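Local coordinates for hypothetical protein ST1066 (Sulfolobus tokodaii, PDB 2PJZ), which probably binds and hydrolyses ATP as the nucleotide-binding subunit of an ABC transporter, putatively one that carries cobalt, at residues I74-N79 with P147-L152; Y84-T89 with K125-S130; L141-Q146 with R169-Y174; E215-E220 with K241-M246; D225-L230 with V237-G242. All blocks are in the same frame, centred on the assembly; numbering follows the deposited sequence.

Contacts 1, 2 and 3 lie together, and contacts 4 and 5 lie elsewhere. Contact 1 joins edge strand 76-78 to strand 149-153 of the mixed sheet. Contact 2 falls between its segments along the chain, about 20 Å off between centres; Tyr84 reaches from it to Thr78 and Leu141. Contact 3 packs helix 131-144 on helix 161-173; its centre is about 9 Å from that of contact 1, and their segments alternate. Contacts 4 and 5 follow later, about 7 Å apart between centres, sharing Lys241, Gly242 and a small antiparallel sheet. Contacts 1 and 4 are about 35 Å apart between centres. The small sheet packs against far strands of the mixed sheet, part of the probable ATPase core.

Contact 1. Residues I74-N79 with P147-L152; sequences IRYSTN and PEIVGL
Pro147 lays its ring against Ser77, with CB 3.6 Å from Ser77 OG. That hydroxyl sits anti to its own carbonyl carbon (chi1 -71°) and is hydrogen-bonded to Ala142 O. Glu148 follows, and its chain runs beside that of Arg75, both pointing the same way. The charged ends do not meet directly. A water joins them, bonded to Arg75 NH1 in the guanidinium plane and 2.8 Å from Glu148 OE2. Ile149 begins the parallel pairing: its N donates to Arg75 O at 3.1 Å, and its O accepts from Ser77 N. Its CG2 branch meets the edge of the Tyr76 ring, 3.7 Å from CD1, and the two side chains cross at about a right angle. Tyr76 OH reaches on past Gly151 and bonds to Ser51 OG. Val150 sets CG2 3.4 Å from Ser77 O, on the face of the sheet that carries Ser77. Gly151 N donates to Ser77 O at 3.0 Å, and Gly151 O takes the hydroxyl of Thr78 OG1 at 2.9 Å, tilted from the carbonyl plane. Leu152 ends the run with CD2 against Asn79 CG, while Asn79 OD1 is held by Asp153 N. Strand 76-78 is one edge of the mixed sheet. Strand 149-153, probably the Walker B strand, lies between it and strand 177-182, and helix 131-144 meets the Ser77 face.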
# COMPACT_ATOMS: atom_id res chain seq x y z
N ILE A 74 -17.33 3.45 8.04
CA ILE A 74 -16.56 3.60 9.29
C ILE A 74 -15.50 2.56 9.51
O ILE A 74 -14.49 2.83 10.18
CB ILE A 74 -17.45 3.64 10.57
CG1 ILE A 74 -18.40 2.44 10.62
CG2 ILE A 74 -18.11 5.02 10.72
CD1 ILE A 74 -18.92 2.14 12.02
N ARG A 75 -15.70 1.38 8.92
CA ARG A 75 -14.74 0.27 9.06
C ARG A 75 -13.55 0.26 8.12
O ARG A 75 -12.69 -0.62 8.22
CB ARG A 75 -15.47 -1.07 8.98
CG ARG A 75 -16.57 -1.15 10.09
CD ARG A 75 -17.12 -2.54 10.18
NE ARG A 75 -18.47 -2.58 10.72
CZ ARG A 75 -18.78 -2.96 11.95
NH1 ARG A 75 -17.82 -3.32 12.80
NH2 ARG A 75 -20.06 -2.97 12.32
N TYR A 76 -13.52 1.22 7.19
CA TYR A 76 -12.38 1.37 6.27
C TYR A 76 -11.57 2.61 6.62
O TYR A 76 -12.15 3.66 6.95
CB TYR A 76 -12.92 1.51 4.83
CG TYR A 76 -11.82 1.74 3.81
CD1 TYR A 76 -11.11 0.67 3.29
CD2 TYR A 76 -11.45 3.03 3.41
CE1 TYR A 76 -10.07 0.85 2.37
CE2 TYR A 76 -10.42 3.24 2.47
CZ TYR A 76 -9.74 2.13 1.97
OH TYR A 76 -8.74 2.29 1.05
N SER A 77 -10.25 2.50 6.56
CA SER A 77 -9.36 3.64 6.74
C SER A 77 -8.28 3.66 5.67
O SER A 77 -7.89 2.62 5.16
CB SER A 77 -8.59 3.51 8.09
OG SER A 77 -9.43 3.71 9.16
N THR A 78 -7.78 4.86 5.37
CA THR A 78 -6.59 5.02 4.53
C THR A 78 -5.69 6.08 5.17
O THR A 78 -6.17 6.95 5.92
CB THR A 78 -6.94 5.39 3.04
OG1 THR A 78 -5.75 5.50 2.23
CG2 THR A 78 -7.70 6.75 2.98
N ASN A 79 -4.40 5.98 4.92
CA ASN A 79 -3.46 7.04 5.32
C ASN A 79 -3.19 8.02 4.21
O ASN A 79 -2.32 8.88 4.35
CB ASN A 79 -2.14 6.42 5.78
CG ASN A 79 -1.33 5.82 4.63
OD1 ASN A 79 -1.82 5.66 3.51
ND2 ASN A 79 -0.05 5.51 4.90
N PRO A 147 -9.62 -0.14 12.07
CA PRO A 147 -10.35 -0.47 10.85
C PRO A 147 -10.36 -1.96 10.64
O PRO A 147 -9.38 -2.67 11.00
CB PRO A 147 -9.50 0.18 9.74
CG PRO A 147 -8.10 0.25 10.31
CD PRO A 147 -8.34 0.55 11.78
N GLU A 148 -11.44 -2.47 10.07
CA GLU A 148 -11.41 -3.83 9.55
C GLU A 148 -10.63 -3.93 8.23
O GLU A 148 -10.08 -4.97 7.90
CB GLU A 148 -12.84 -4.34 9.31
CG GLU A 148 -13.68 -4.47 10.59
CD GLU A 148 -13.11 -5.40 11.64
OE1 GLU A 148 -12.25 -6.28 11.34
OE2 GLU A 148 -13.56 -5.24 12.80
N ILE A 149 -10.61 -2.83 7.48
CA ILE A 149 -10.05 -2.85 6.13
C ILE A 149 -9.24 -1.58 6.00
O ILE A 149 -9.75 -0.52 6.28
CB ILE A 149 -11.17 -2.87 5.03
CG1 ILE A 149 -12.15 -4.04 5.29
CG2 ILE A 149 -10.54 -2.96 3.60
CD1 ILE A 149 -13.35 -4.13 4.22
N VAL A 150 -8.00 -1.68 5.52
CA VAL A 150 -7.14 -0.47 5.43
C VAL A 150 -6.41 -0.40 4.04
O VAL A 150 -6.01 -1.42 3.47
CB VAL A 150 -6.18 -0.46 6.70
CG1 VAL A 150 -5.13 -1.60 6.58
CG2 VAL A 150 -5.56 0.91 6.95
N GLY A 151 -6.24 0.81 3.51
CA GLY A 151 -5.44 1.02 2.30
C GLY A 151 -4.28 1.89 2.73
O GLY A 151 -4.46 3.05 3.09
N LEU A 152 -3.09 1.32 2.73
CA LEU A 152 -1.94 2.07 3.21
C LEU A 152 -0.97 2.38 2.08
O LEU A 152 -0.48 1.48 1.41
CB LEU A 152 -1.26 1.34 4.36
CG LEU A 152 -2.10 1.14 5.60
CD1 LEU A 152 -1.34 0.26 6.60
CD2 LEU A 152 -2.46 2.50 6.23
O HOH W 1 -15.34 -3.07 13.23

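Contact 2. Residues Y84-T89 with K125-S130; sequences YEIGVT and KLYKLS
Leu126 turns its CD2 branch under Tyr84, 3.6 Å from Tyr84 CB. The leucine points at segment 84-89, and CG anti to the backbone N (chi1 -178°) carries CD2 to Tyr84. The Tyr84 ring leads away from this contact. It packs on helix 131-144, and its OH bonds to Thr78 O. Beside Leu126, the side chains of Ile86 and Tyr127 cross obliquely, but their fit is too tight in the model to rely on. The Tyr127 ring then runs along the backbone of segment 84-89, with Gly87 O at its edge, 3.3 Å from Tyr127 CE2. Lys125 bends its chain at chi2 and chi4 (71°), which brings NZ into the plane of the same ring, where it donates to Tyr127 OH at 2.8 Å. Backbone bonds join the two loops. Leu126 N gives a nearly straight bond of 3.1 Å to Val88 O, at 167° at the hydrogen. Tyr127 N also reaches Ile86 O, though the place of that oxygen is less sure. Thr89 and Lys125 form a single bridge, and Thr89 OG1 bonds to Arg124 O. Two loops are thereby tied at the feet of helices 90-100 and 131-144, with Ser130 as N-cap of the latter. Segment 125-130 runs on into what is probably the signature motif of an ABC transporter ATPase, in its helical subdomain.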
# COMPACT_ATOMS: atom_id res chain seq x y z
N TYR A 84 -7.05 13.72 4.69
CA TYR A 84 -6.73 14.57 5.84
C TYR A 84 -6.50 16.00 5.41
O TYR A 84 -6.01 16.25 4.31
CB TYR A 84 -5.53 14.02 6.59
CG TYR A 84 -5.73 12.57 6.96
CD1 TYR A 84 -6.52 12.22 8.06
CD2 TYR A 84 -5.19 11.55 6.17
CE1 TYR A 84 -6.73 10.89 8.39
CE2 TYR A 84 -5.41 10.20 6.50
CZ TYR A 84 -6.17 9.89 7.62
OH TYR A 84 -6.41 8.58 7.97
N GLU A 85 -6.87 16.93 6.27
CA GLU A 85 -6.86 18.34 5.89
C GLU A 85 -5.55 18.93 6.32
O GLU A 85 -5.32 19.18 7.50
CB GLU A 85 -8.06 19.08 6.47
CG GLU A 85 -9.38 18.66 5.86
CD GLU A 85 -10.57 19.16 6.66
OE1 GLU A 85 -10.40 20.16 7.42
OE2 GLU A 85 -11.67 18.56 6.55
N ILE A 86 -4.68 19.13 5.34
CA ILE A 86 -3.32 19.54 5.59
C ILE A 86 -3.34 20.85 6.43
O ILE A 86 -2.54 21.02 7.35
CB ILE A 86 -2.49 19.58 4.24
CG1 ILE A 86 -1.26 18.66 4.31
CG2 ILE A 86 -2.12 20.98 3.81
CD1 ILE A 86 -0.41 18.65 3.03
N GLY A 87 -4.33 21.70 6.16
CA GLY A 87 -4.44 23.04 6.75
C GLY A 87 -4.72 23.17 8.24
O GLY A 87 -4.16 24.07 8.89
N VAL A 88 -5.59 22.30 8.79
CA VAL A 88 -5.88 22.34 10.25
C VAL A 88 -4.86 21.58 11.09
O VAL A 88 -4.00 20.84 10.58
CB VAL A 88 -7.32 21.83 10.61
CG1 VAL A 88 -8.37 22.87 10.27
CG2 VAL A 88 -7.63 20.51 9.94
N THR A 89 -4.99 21.72 12.40
CA THR A 89 -4.08 21.05 13.31
C THR A 89 -4.33 19.54 13.35
O THR A 89 -5.42 19.06 12.99
CB THR A 89 -4.09 21.69 14.72
OG1 THR A 89 -2.90 21.33 15.41
CG2 THR A 89 -5.29 21.23 15.53
N LYS A 125 -0.08 22.16 12.74
CA LYS A 125 -0.86 21.97 11.52
C LYS A 125 -0.23 20.85 10.69
O LYS A 125 0.99 20.73 10.63
CB LYS A 125 -0.94 23.28 10.72
CG LYS A 125 -1.24 24.53 11.55
CD LYS A 125 -2.33 25.40 10.93
CE LYS A 125 -2.34 26.82 11.51
NZ LYS A 125 -1.16 27.67 11.10
N LEU A 126 -1.08 20.02 10.08
CA LEU A 126 -0.62 18.83 9.35
C LEU A 126 0.33 19.16 8.19
O LEU A 126 1.37 18.52 8.05
CB LEU A 126 -1.79 17.95 8.86
CG LEU A 126 -1.41 16.65 8.13
CD1 LEU A 126 -0.45 15.78 8.93
CD2 LEU A 126 -2.63 15.83 7.73
N TYR A 127 -0.04 20.15 7.39
CA TYR A 127 0.77 20.60 6.24
C TYR A 127 2.22 20.93 6.62
O TYR A 127 3.12 20.87 5.79
CB TYR A 127 0.14 21.84 5.58
CG TYR A 127 0.13 23.03 6.51
CD1 TYR A 127 1.33 23.69 6.84
CD2 TYR A 127 -1.06 23.49 7.08
CE1 TYR A 127 1.35 24.75 7.72
CE2 TYR A 127 -1.06 24.58 7.95
CZ TYR A 127 0.16 25.20 8.28
OH TYR A 127 0.22 26.29 9.14
N LYS A 128 2.42 21.29 7.88
CA LYS A 128 3.67 21.85 8.37
C LYS A 128 4.62 20.73 8.78
O LYS A 128 5.79 20.98 9.04
CB LYS A 128 3.38 22.78 9.55
CG LYS A 128 4.40 23.89 9.81
CD LYS A 128 3.86 24.91 10.85
CE LYS A 128 3.64 24.27 12.24
NZ LYS A 128 3.08 25.19 13.29
N LEU A 129 4.11 19.50 8.83
CA LEU A 129 4.93 18.36 9.24
C LEU A 129 5.88 17.94 8.12
O LEU A 129 5.58 18.08 6.94
CB LEU A 129 4.06 17.17 9.68
CG LEU A 129 3.07 17.31 10.84
CD1 LEU A 129 2.43 15.95 11.14
CD2 LEU A 129 3.70 17.89 12.11
N SER A 130 7.02 17.39 8.52
CA SER A 130 7.95 16.79 7.57
C SER A 130 7.31 15.57 6.90
O SER A 130 6.27 15.09 7.36
CB SER A 130 9.24 16.40 8.28
OG SER A 130 9.02 15.37 9.22

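Contact 3. Residues L141-Q146 with R169-Y174; sequences LALASQ and RYIKEY
The ends of helices 131-144 and 161-173 come together where both segments leave their helices, with Gln146 and Tyr174 nearest at 5.8 Å between their CA atoms. Leu143 is the main apolar contact from the first helix. Its CG is anti to the carbonyl carbon (chi1 -59°), and the CD1 branch reaches into the last turn of the second helix. There it touches backbone and side chains together: it lies 3.7 Å from Tyr170 O, 3.9 Å from Tyr170 CB and 4.0 Å from Ile171 CG1. The CD2 branch turns to Tyr174 instead, 4.2 Å from its CB. This is helix-to-helix packing within the P-loop NTPase fold. Strand 149-153 runs between the two helices in the chain, and helix 105-114 adds Met111 against Leu143, Ala114 against Tyr170 and Leu107 against Tyr174. Tyr174 turns toward the first segment. Its ring is met at the edge, in plane, by the amide of Gln146, whose NE2 is 3.4 Å from Tyr174 CE1. The amide stands almost perpendicular to the ring, with the two planes 89° apart. Gln146 gets there on an extended chain beyond CG, leaving a backbone with positive phi. One face of the same ring is taken by its sequence neighbour Glu173, whose CG lies 3.6 Å above the plane and offset toward the rim. Gln146 N is bonded back to Leu143 O at 2.9 Å, a turn that places Gln146 beside Tyr174.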
# COMPACT_ATOMS: atom_id res chain seq x y z
N LEU A 141 -3.39 7.82 12.40
CA LEU A 141 -4.82 8.16 12.28
C LEU A 141 -5.65 7.01 11.64
O LEU A 141 -6.75 6.67 12.11
CB LEU A 141 -5.00 9.43 11.45
CG LEU A 141 -4.57 10.75 12.12
CD1 LEU A 141 -4.38 11.81 11.05
CD2 LEU A 141 -5.58 11.23 13.18
N ALA A 142 -5.13 6.45 10.55
CA ALA A 142 -5.81 5.33 9.88
C ALA A 142 -6.01 4.14 10.85
O ALA A 142 -7.09 3.55 10.91
CB ALA A 142 -5.05 4.90 8.65
N LEU A 143 -4.97 3.81 11.62
CA LEU A 143 -4.99 2.61 12.46
C LEU A 143 -5.71 2.78 13.77
O LEU A 143 -6.20 1.79 14.35
CB LEU A 143 -3.58 2.07 12.71
CG LEU A 143 -2.77 1.68 11.47
CD1 LEU A 143 -1.38 1.32 11.90
CD2 LEU A 143 -3.38 0.53 10.67
N ALA A 144 -5.76 4.01 14.28
CA ALA A 144 -6.31 4.22 15.63
C ALA A 144 -7.83 4.10 15.67
O ALA A 144 -8.42 4.03 16.74
CB ALA A 144 -5.85 5.54 16.20
N SER A 145 -8.48 4.05 14.51
CA SER A 145 -9.88 3.66 14.46
C SER A 145 -10.15 2.15 14.45
O SER A 145 -11.31 1.72 14.30
CB SER A 145 -10.60 4.33 13.28
OG SER A 145 -10.02 3.92 12.07
N GLN A 146 -9.09 1.34 14.56
CA GLN A 146 -9.22 -0.10 14.50
C GLN A 146 -10.06 -0.55 13.27
O GLN A 146 -11.07 -1.26 13.41
CB GLN A 146 -9.81 -0.63 15.81
CG GLN A 146 -8.87 -0.37 16.98
CD GLN A 146 -9.10 -1.29 18.16
OE1 GLN A 146 -9.63 -0.86 19.19
NE2 GLN A 146 -8.70 -2.55 18.04
N ARG A 169 4.89 -2.56 13.70
CA ARG A 169 4.24 -3.29 14.79
C ARG A 169 2.75 -2.93 14.82
O ARG A 169 1.90 -3.81 14.95
CB ARG A 169 4.98 -3.08 16.15
CG ARG A 169 6.34 -3.87 16.18
CD ARG A 169 7.44 -3.53 17.30
NE ARG A 169 8.71 -4.24 16.96
CZ ARG A 169 9.93 -3.69 16.85
NH1 ARG A 169 10.13 -2.41 17.14
NH2 ARG A 169 10.98 -4.44 16.48
N TYR A 170 2.43 -1.66 14.64
CA TYR A 170 1.00 -1.24 14.64
C TYR A 170 0.25 -1.67 13.37
O TYR A 170 -0.93 -2.02 13.43
CB TYR A 170 0.90 0.26 14.84
CG TYR A 170 1.17 0.69 16.26
CD1 TYR A 170 0.37 0.24 17.30
CD2 TYR A 170 2.22 1.56 16.55
CE1 TYR A 170 0.61 0.62 18.61
CE2 TYR A 170 2.48 1.95 17.86
CZ TYR A 170 1.67 1.48 18.87
OH TYR A 170 1.93 1.89 20.16
N ILE A 171 0.94 -1.60 12.24
CA ILE A 171 0.40 -2.04 10.95
C ILE A 171 0.03 -3.52 11.06
O ILE A 171 -1.01 -3.95 10.57
CB ILE A 171 1.42 -1.76 9.78
CG1 ILE A 171 1.48 -0.25 9.52
CG2 ILE A 171 1.08 -2.56 8.50
CD1 ILE A 171 2.60 0.22 8.58
N LYS A 172 0.87 -4.30 11.73
CA LYS A 172 0.62 -5.73 11.83
C LYS A 172 -0.49 -6.06 12.83
O LYS A 172 -1.23 -7.04 12.63
CB LYS A 172 1.93 -6.49 12.07
CG LYS A 172 2.92 -6.31 10.87
CD LYS A 172 4.38 -6.70 11.22
CE LYS A 172 4.61 -8.20 11.19
NZ LYS A 172 6.09 -8.46 11.40
N GLU A 173 -0.63 -5.23 13.86
CA GLU A 173 -1.62 -5.45 14.91
C GLU A 173 -3.02 -4.97 14.55
O GLU A 173 -4.02 -5.62 14.91
CB GLU A 173 -1.17 -4.80 16.22
CG GLU A 173 -2.25 -4.83 17.31
CD GLU A 173 -1.75 -4.37 18.65
OE1 GLU A 173 -0.69 -3.68 18.68
OE2 GLU A 173 -2.43 -4.70 19.67
N TYR A 174 -3.11 -3.86 13.82
CA TYR A 174 -4.39 -3.24 13.49
C TYR A 174 -4.75 -3.35 11.99
O TYR A 174 -3.87 -3.57 11.12
CB TYR A 174 -4.42 -1.79 13.99
CG TYR A 174 -4.32 -1.71 15.50
CD1 TYR A 174 -5.43 -1.98 16.29
CD2 TYR A 174 -3.11 -1.41 16.14
CE1 TYR A 174 -5.36 -1.93 17.68
CE2 TYR A 174 -3.02 -1.35 17.55
CZ TYR A 174 -4.16 -1.61 18.30
OH TYR A 174 -4.12 -1.57 19.69

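Contact 4. Residues E215-E220 with K241-M246; sequences ESSIVE and KGDLGM
A turn between strands 235-241 and 246-247 wraps over the middle of strand 216-220 in the small C-terminal antiparallel sheet. Ser217 points into the turn and holds it from within. Its OG donates to Gly242 O at 2.7 Å, coming from above the carbonyl plane rather than along a lone pair. The hydroxyl is set there by lying anti to its carbonyl carbon (chi1 -63°). Gly242 has a positive phi at the point where the chain leaves the strand. Leu244 N bends back weakly to Gly242 O, so that oxygen serves both the serine and the turn. Strand 216-220 lies inside this sheet, between strands 235-241 and 246-247, and its backbone also bonds to Val240 and Ser238. At the far end of the turn, Ile218 N donates to Met246 O at 2.9 Å, nearly in line with the carbonyl and at 158° at the hydrogen. The same oxygen lies 3.2 Å from Ser217 CA. Val219 fits its CG1 branch under the turn backbone, 3.3 Å from Leu244 O and 3.8 Å from Gly245 CA. The bare Gly245 backbone lets the valine come this near. Leu244 CB adds a looser apolar touch at 4.2 Å from the same Val219 CG1. Asp243 leads away from the strand and pairs with Lys247 in a salt bridge.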
# COMPACT_ATOMS: atom_id res chain seq x y z
N GLU A 215 13.79 -15.02 -0.13
CA GLU A 215 14.84 -16.02 -0.27
C GLU A 215 14.88 -16.56 -1.69
O GLU A 215 15.51 -17.58 -1.96
CB GLU A 215 14.68 -17.16 0.77
CG GLU A 215 14.88 -16.69 2.23
CD GLU A 215 16.23 -16.00 2.48
OE1 GLU A 215 17.23 -16.30 1.76
OE2 GLU A 215 16.31 -15.17 3.42
N SER A 216 14.22 -15.87 -2.61
CA SER A 216 14.15 -16.30 -4.00
C SER A 216 15.23 -15.66 -4.87
O SER A 216 15.91 -14.72 -4.45
CB SER A 216 12.80 -15.90 -4.60
OG SER A 216 12.69 -14.48 -4.53
N SER A 217 15.31 -16.14 -6.11
CA SER A 217 16.16 -15.53 -7.12
C SER A 217 15.29 -15.10 -8.27
O SER A 217 14.23 -15.65 -8.49
CB SER A 217 17.23 -16.52 -7.62
OG SER A 217 18.10 -16.90 -6.57
N ILE A 218 15.74 -14.10 -9.02
CA ILE A 218 14.95 -13.64 -10.15
C ILE A 218 15.72 -13.84 -11.45
O ILE A 218 16.88 -13.44 -11.55
CB ILE A 218 14.47 -12.18 -9.93
CG1 ILE A 218 13.35 -11.82 -10.90
CG2 ILE A 218 15.63 -11.19 -9.94
CD1 ILE A 218 12.40 -10.78 -10.36
N VAL A 219 15.09 -14.49 -12.43
CA VAL A 219 15.75 -14.80 -13.70
C VAL A 219 14.88 -14.53 -14.93
O VAL A 219 13.66 -14.65 -14.87
CB VAL A 219 16.25 -16.28 -13.75
CG1 VAL A 219 17.10 -16.60 -12.54
CG2 VAL A 219 15.09 -17.25 -13.86
N GLU A 220 15.53 -14.18 -16.04
CA GLU A 220 14.86 -14.08 -17.34
C GLU A 220 14.36 -15.45 -17.75
O GLU A 220 15.00 -16.46 -17.45
CB GLU A 220 15.83 -13.54 -18.39
CG GLU A 220 15.16 -12.94 -19.61
CD GLU A 220 16.16 -12.45 -20.64
OE1 GLU A 220 17.37 -12.32 -20.32
OE2 GLU A 220 15.74 -12.20 -21.79
N LYS A 241 12.77 -20.44 -6.30
CA LYS A 241 13.26 -20.73 -4.96
C LYS A 241 14.71 -21.22 -5.05
O LYS A 241 15.05 -22.03 -5.91
CB LYS A 241 12.38 -21.79 -4.30
CG LYS A 241 12.51 -21.81 -2.81
CD LYS A 241 11.33 -22.50 -2.11
CE LYS A 241 11.35 -22.17 -0.64
NZ LYS A 241 10.83 -20.79 -0.41
N GLY A 242 15.57 -20.72 -4.17
CA GLY A 242 17.00 -21.06 -4.25
C GLY A 242 17.72 -20.43 -5.44
O GLY A 242 17.24 -19.44 -6.01
N ASP A 243 18.84 -21.02 -5.84
CA ASP A 243 19.90 -20.29 -6.56
C ASP A 243 19.99 -20.42 -8.08
O ASP A 243 21.03 -20.83 -8.60
CB ASP A 243 21.26 -20.66 -5.96
CG ASP A 243 21.73 -19.67 -4.91
OD1 ASP A 243 22.05 -18.52 -5.29
OD2 ASP A 243 21.78 -20.05 -3.72
N LEU A 244 18.94 -20.04 -8.80
CA LEU A 244 19.02 -20.02 -10.26
C LEU A 244 19.57 -18.71 -10.85
O LEU A 244 19.69 -18.58 -12.08
CB LEU A 244 17.68 -20.39 -10.90
CG LEU A 244 17.25 -21.86 -10.99
CD1 LEU A 244 16.63 -22.37 -9.67
CD2 LEU A 244 16.27 -22.07 -12.16
N GLY A 245 19.90 -17.74 -9.98
CA GLY A 245 20.20 -16.37 -10.42
C GLY A 245 20.48 -15.38 -9.30
O GLY A 245 20.90 -15.78 -8.22
N MET A 246 20.24 -14.10 -9.55
CA MET A 246 20.52 -13.10 -8.52
C MET A 246 19.41 -13.08 -7.47
O MET A 246 18.25 -13.26 -7.80
CB MET A 246 20.71 -11.69 -9.11
CG MET A 246 21.31 -10.72 -8.10
SD MET A 246 21.20 -8.95 -8.49
CE MET A 246 20.61 -8.48 -6.88

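Contact 5. Residues D225-L230 with V237-G242; sequences DALLVL and VSIVKG
Ile239 is the bump at the centre of this contact, and the leucines of segment 225-230 close round it. Its CD1 end touches Leu228 CD2 and Leu230 CD1, each 4.3 Å away. CG1 is anti to the carbonyl carbon (chi1 -61°), which brings CD1 to these leucine methyls. Leu227 closes the other flank, with CD1 near Ile239 CG2 and reaching on to 4.0 Å from Lys241 N. Beyond them Phe198 and Ile208 of the neighbouring mixed sheet meet this leucine and isoleucine face. Strands 228-232 and 235-241 form an antiparallel beta hairpin, and a classic beta bulge breaks its pairing, since Leu227 and Leu228 both stand opposite Ile239. Ile239 O takes both their amides, each weakly. Past the bulge the bonds are regular: Ile239 N donates to Leu228 O at 2.8 Å, almost straight at 172°, and Leu230 and Val237 exchange a pair of bonds. Leu230 and Val237 stand side by side on that face, CB to CB at 4.3 Å. On the other face Val229 rides over Ser238, its CG2 3.7 Å from Ser238 OG, while that hydroxyl is bonded to Gly221 O and Arg223 N. Small Ala226 fits beside them: its CB lies 4.0 Å from Ser238 CB and 4.2 Å from Val240 CG1. Where the two strands part, a water spans Asp225 O and Lys241 N, and the lysine extends past Leu227 to a salt bridge with Glu212.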
# COMPACT_ATOMS: atom_id res chain seq x y z
N ASP A 225 9.73 -24.74 -12.09
CA ASP A 225 9.25 -24.80 -10.72
C ASP A 225 9.15 -23.41 -10.08
O ASP A 225 9.29 -23.26 -8.86
CB ASP A 225 10.15 -25.72 -9.87
CG ASP A 225 9.51 -26.11 -8.54
OD1 ASP A 225 10.22 -26.07 -7.51
OD2 ASP A 225 8.31 -26.45 -8.51
N ALA A 226 8.90 -22.40 -10.90
CA ALA A 226 8.90 -21.00 -10.43
C ALA A 226 7.82 -20.71 -9.39
O ALA A 226 6.71 -21.22 -9.50
CB ALA A 226 8.78 -20.06 -11.62
N LEU A 227 8.13 -19.93 -8.37
CA LEU A 227 7.12 -19.49 -7.41
C LEU A 227 6.13 -18.54 -8.08
O LEU A 227 4.92 -18.54 -7.77
CB LEU A 227 7.77 -18.79 -6.22
CG LEU A 227 8.64 -19.58 -5.24
CD1 LEU A 227 9.64 -18.62 -4.62
CD2 LEU A 227 7.78 -20.23 -4.14
N LEU A 228 6.63 -17.74 -9.01
CA LEU A 228 5.78 -16.84 -9.79
C LEU A 228 6.46 -16.47 -11.09
O LEU A 228 7.65 -16.17 -11.09
CB LEU A 228 5.49 -15.56 -8.98
CG LEU A 228 4.62 -14.47 -9.63
CD1 LEU A 228 3.20 -14.99 -9.85
CD2 LEU A 228 4.59 -13.23 -8.73
N VAL A 229 5.71 -16.50 -12.19
CA VAL A 229 6.23 -16.04 -13.47
C VAL A 229 5.58 -14.70 -13.86
O VAL A 229 4.37 -14.61 -13.97
CB VAL A 229 6.02 -17.06 -14.61
CG1 VAL A 229 6.63 -16.54 -15.93
CG2 VAL A 229 6.67 -18.44 -14.22
N LEU A 230 6.40 -13.67 -14.03
CA LEU A 230 5.93 -12.34 -14.44
C LEU A 230 6.01 -12.16 -15.94
O LEU A 230 7.05 -12.40 -16.53
CB LEU A 230 6.78 -11.25 -13.79
CG LEU A 230 6.87 -11.20 -12.27
CD1 LEU A 230 7.89 -10.18 -11.88
CD2 LEU A 230 5.49 -10.89 -11.67
N VAL A 237 9.73 -13.29 -16.71
CA VAL A 237 10.72 -13.20 -15.65
C VAL A 237 10.25 -14.12 -14.54
O VAL A 237 9.14 -13.98 -14.03
CB VAL A 237 10.86 -11.74 -15.11
CG1 VAL A 237 11.70 -11.72 -13.88
CG2 VAL A 237 11.47 -10.83 -16.17
N SER A 238 11.09 -15.09 -14.19
CA SER A 238 10.70 -16.07 -13.19
C SER A 238 11.31 -15.78 -11.84
O SER A 238 12.51 -15.49 -11.73
CB SER A 238 11.07 -17.49 -13.63
OG SER A 238 10.29 -17.87 -14.73
N ILE A 239 10.47 -15.89 -10.81
CA ILE A 239 10.91 -15.86 -9.43
C ILE A 239 10.99 -17.33 -8.98
O ILE A 239 9.97 -18.05 -8.94
CB ILE A 239 9.95 -15.00 -8.55
CG1 ILE A 239 9.93 -13.55 -9.07
CG2 ILE A 239 10.36 -15.02 -7.13
CD1 ILE A 239 8.84 -12.66 -8.47
N VAL A 240 12.22 -17.75 -8.67
CA VAL A 240 12.54 -19.16 -8.37
C VAL A 240 13.13 -19.34 -6.95
O VAL A 240 13.88 -18.50 -6.46
CB VAL A 240 13.50 -19.75 -9.44
CG1 VAL A 240 12.86 -19.68 -10.84
CG2 VAL A 240 14.83 -19.00 -9.44
N LYS A 241 12.77 -20.44 -6.30
CA LYS A 241 13.26 -20.73 -4.96
C LYS A 241 14.71 -21.22 -5.05
O LYS A 241 15.05 -22.03 -5.91
CB LYS A 241 12.38 -21.79 -4.30
CG LYS A 241 12.51 -21.81 -2.81
CD LYS A 241 11.33 -22.50 -2.11
CE LYS A 241 11.35 -22.17 -0.64
NZ LYS A 241 10.83 -20.79 -0.41
N GLY A 242 15.57 -20.72 -4.17
CA GLY A 242 17.00 -21.06 -4.25
C GLY A 242 17.72 -20.43 -5.44
O GLY A 242 17.24 -19.44 -6.01
O HOH W 2 11.28 -22.29 -7.76